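PDB 7MY4: sperm autoantigenic protein 17 from Danio rerio, which probably serves as a docking and dimerization module that pairs with a second copy and receives the amphipathic helix of A-kinase anchoring proteins. Local coordinates for residues 23-28 against 39-44. Residues are numbered along the deposited sequence; the frame is centred on the assembly and turned at random.
Sequences EGLTRE and TFAAVY
Glu-23 OE2 accepts hydrogen bonds from NE and NH2 of Arg-27 on a flank of helix 18-32 turned from the seam where Leu-25 meets Tyr-44. Arg-27 NE meets Glu-23 OE2 at 2.8 Å, with the oxygen in the guanidinium plane and used on its anti side; Arg-27 NH2 reaches Glu-23 OE2 at 3.1 Å from above the carboxylate plane, a side-on salt bridge from one helical turn to the next.

Tyr-44 and Leu-25 carry most of the seam. Tyr-44 swings its ring out to helix 18-32 because its CG stands trans to the main-chain N (chi1 178°), and lays one face over Leu-25 CA, 3.9 Å from the ring centroid in a CH-pi contact. Gly-24 has no side chain, and there Tyr-44 OH settles 3.2 Å from Gly-24 C; Leu-25 N is also near this OH, but at an angle too poor for a hydrogen bond. Leu-25 CD1 lies over the same face, at its CG end, 3.8 Å from Tyr-44 CD2, and also touches Ala-41 CB. One turn back, Phe-40 CZ lies 3.7 Å from Glu-28 O, while the same ring also touches Val-29 and Glu-32.

This largely nonpolar packing joins helices 18-32 and 37-55 in a splayed hairpin, the short segments at 126°, as in RIIa-type docking and dimerization protomers, which probably pair as four-helix bundles.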
ATOM      1  N   GLU A  23      -4.240   2.946  10.177  1.00  5.26           N
ATOM      2  CA  GLU A  23      -3.593   3.988  10.970  1.00  5.72           C
ATOM      3  C   GLU A  23      -2.752   4.905  10.091  1.00  5.79           C
ATOM      4  O   GLU A  23      -2.704   6.123  10.307  1.00  6.43           O
ATOM      5  CB  GLU A  23      -2.722   3.358  12.058  1.00  6.52           C
ATOM      6  CG  GLU A  23      -2.066   4.452  12.930  1.00  7.85           C
ATOM      7  CD  GLU A  23      -1.312   3.948  14.136  1.00 16.51           C
ATOM      8  OE1 GLU A  23      -1.574   2.814  14.596  1.00 13.05           O
ATOM      9  OE2 GLU A  23      -0.461   4.721  14.662  1.00 14.17           O
ATOM     10  N   GLY A  24      -2.072   4.336   9.093  1.00  5.34           N
ATOM     11  CA  GLY A  24      -1.236   5.152   8.220  1.00  6.36           C
ATOM     12  C   GLY A  24      -2.063   6.143   7.426  1.00  5.26           C
ATOM     13  O   GLY A  24      -1.726   7.328   7.317  1.00  5.59           O
ATOM     14  N   LEU A  25      -3.172   5.668   6.872  1.00  5.64           N
ATOM     15  CA  LEU A  25      -4.107   6.571   6.215  1.00  5.33           C
ATOM     16  C   LEU A  25      -4.572   7.643   7.188  1.00  5.94           C
ATOM     17  O   LEU A  25      -4.562   8.840   6.876  1.00  6.40           O
ATOM     18  CB  LEU A  25      -5.299   5.775   5.687  1.00  5.15           C
ATOM     19  CG  LEU A  25      -6.463   6.626   5.169  1.00  5.54           C
ATOM     20  CD1 LEU A  25      -6.031   7.429   3.946  1.00  7.06           C
ATOM     21  CD2 LEU A  25      -7.652   5.757   4.872  1.00  6.71           C
ATOM     22  N   THR A  26      -5.006   7.219   8.365  1.00  6.01           N
ATOM     23  CA  THR A  26      -5.602   8.148   9.322  1.00  5.28           C
ATOM     24  C   THR A  26      -4.624   9.232   9.714  1.00  6.88           C
ATOM     25  O   THR A  26      -4.971  10.418   9.758  1.00  5.49           O
ATOM     26  CB  THR A  26      -6.062   7.357  10.551  1.00  6.15           C
ATOM     27  OG1 THR A  26      -7.070   6.428  10.136  1.00  6.40           O
ATOM     28  CG2 THR A  26      -6.622   8.295  11.623  1.00  6.24           C
ATOM     29  N   ARG A  27      -3.389   8.846  10.010  1.00  5.47           N
ATOM     30  CA  ARG A  27      -2.413   9.844  10.420  1.00  5.64           C
ATOM     31  C   ARG A  27      -2.113  10.819   9.294  1.00  5.65           C
ATOM     32  O   ARG A  27      -1.888  12.009   9.548  1.00  5.80           O
ATOM     33  CB  ARG A  27      -1.159   9.150  10.918  1.00  6.75           C
ATOM     34  CG  ARG A  27      -1.431   8.526  12.270  1.00 10.92           C
ATOM     35  CD  ARG A  27      -0.187   8.189  12.983  1.00 17.16           C
ATOM     36  NE  ARG A  27      -0.335   7.447  14.232  1.00 10.70           N
ATOM     37  CZ  ARG A  27      -0.431   7.992  15.442  1.00 16.00           C
ATOM     38  NH1 ARG A  27      -0.441   9.313  15.614  1.00 12.16           N
ATOM     39  NH2 ARG A  27      -0.500   7.206  16.510  1.00 16.69           N
ATOM     40  N   GLU A  28      -2.113  10.355   8.040  0.62  5.52           N
ATOM     41  CA  GLU A  28      -1.840  11.302   6.959  0.62  6.23           C
ATOM     42  C   GLU A  28      -3.039  12.218   6.710  0.62  5.75           C
ATOM     43  O   GLU A  28      -2.857  13.408   6.420  0.62  5.97           O
ATOM     44  CB  GLU A  28      -1.423  10.569   5.685  0.62  8.35           C
ATOM     45  CG  GLU A  28      -0.030   9.949   5.769  0.62  8.64           C
ATOM     46  CD  GLU A  28       1.046  10.926   6.213  0.62 15.92           C
ATOM     47  OE1 GLU A  28       1.246  11.954   5.517  0.62 18.89           O
ATOM     48  OE2 GLU A  28       1.674  10.681   7.278  0.62 20.93           O
ATOM     49  N   THR A  39     -11.119  11.626  -1.745  1.00  7.37           N
ATOM     50  CA  THR A  39     -10.138  11.828  -2.807  1.00  7.13           C
ATOM     51  C   THR A  39      -8.726  11.659  -2.272  1.00  8.34           C
ATOM     52  O   THR A  39      -7.876  11.016  -2.906  1.00  8.53           O
ATOM     53  CB  THR A  39     -10.323  13.195  -3.445  1.00  9.99           C
ATOM     54  OG1 THR A  39     -11.540  13.175  -4.210  1.00 11.08           O
ATOM     55  CG2 THR A  39      -9.169  13.505  -4.385  1.00 16.61           C
ATOM     56  N   PHE A  40      -8.465  12.207  -1.085  1.00  7.76           N
ATOM     57  CA  PHE A  40      -7.147  12.068  -0.465  1.00  9.81           C
ATOM     58  C   PHE A  40      -6.808  10.601  -0.207  1.00  6.96           C
ATOM     59  O   PHE A  40      -5.653  10.175  -0.375  1.00  7.19           O
ATOM     60  CB  PHE A  40      -7.126  12.864   0.846  1.00  6.98           C
ATOM     61  CG  PHE A  40      -5.805  12.839   1.543  1.00  6.85           C
ATOM     62  CD1 PHE A  40      -5.512  11.826   2.442  1.00  8.56           C
ATOM     63  CD2 PHE A  40      -4.869  13.803   1.291  1.00 13.38           C
ATOM     64  CE1 PHE A  40      -4.294  11.786   3.076  1.00 11.22           C
ATOM     65  CE2 PHE A  40      -3.640  13.761   1.920  1.00 16.28           C
ATOM     66  CZ  PHE A  40      -3.366  12.748   2.811  1.00 13.04           C
ATOM     67  N   ALA A  41      -7.792   9.822   0.242  1.00  5.83           N
ATOM     68  CA  ALA A  41      -7.553   8.412   0.530  1.00  7.25           C
ATOM     69  C   ALA A  41      -7.177   7.654  -0.733  1.00  5.99           C
ATOM     70  O   ALA A  41      -6.314   6.770  -0.710  1.00  7.11           O
ATOM     71  CB  ALA A  41      -8.778   7.792   1.195  1.00  8.11           C
ATOM     72  N   ALA A  42      -7.819   7.969  -1.851  1.00  6.73           N
ATOM     73  CA  ALA A  42      -7.458   7.270  -3.076  1.00  7.51           C
ATOM     74  C   ALA A  42      -6.027   7.606  -3.464  1.00 10.26           C
ATOM     75  O   ALA A  42      -5.265   6.729  -3.902  1.00  9.94           O
ATOM     76  CB  ALA A  42      -8.435   7.641  -4.188  1.00  9.11           C
ATOM     77  N   VAL A  43      -5.633   8.870  -3.293  1.00  9.61           N
ATOM     78  CA  VAL A  43      -4.257   9.257  -3.587  1.00  8.58           C
ATOM     79  C   VAL A  43      -3.291   8.598  -2.617  1.00 10.35           C
ATOM     80  O   VAL A  43      -2.209   8.145  -3.013  1.00  8.48           O
ATOM     81  CB  VAL A  43      -4.110  10.777  -3.568  1.00 12.87           C
ATOM     82  CG1 VAL A  43      -2.621  11.141  -3.735  1.00 14.03           C
ATOM     83  CG2 VAL A  43      -4.983  11.392  -4.655  1.00 14.35           C
ATOM     84  N   TYR A  44      -3.659   8.538  -1.334  1.00  8.05           N
ATOM     85  CA  TYR A  44      -2.822   7.885  -0.335  1.00  5.66           C
ATOM     86  C   TYR A  44      -2.468   6.461  -0.750  1.00  5.12           C
ATOM     87  O   TYR A  44      -1.294   6.065  -0.707  1.00  7.54           O
ATOM     88  CB  TYR A  44      -3.530   7.885   1.034  1.00  7.84           C
ATOM     89  CG  TYR A  44      -2.706   7.159   2.081  1.00  4.94           C
ATOM     90  CD1 TYR A  44      -1.686   7.801   2.732  1.00  6.44           C
ATOM     91  CD2 TYR A  44      -2.933   5.835   2.396  1.00  5.27           C
ATOM     92  CE1 TYR A  44      -0.907   7.151   3.670  1.00  7.50           C
ATOM     93  CE2 TYR A  44      -2.163   5.171   3.339  1.00  5.61           C
ATOM     94  CZ  TYR A  44      -1.147   5.821   3.965  1.00  8.04           C
ATOM     95  OH  TYR A  44      -0.349   5.178   4.903  1.00  8.19           O
TER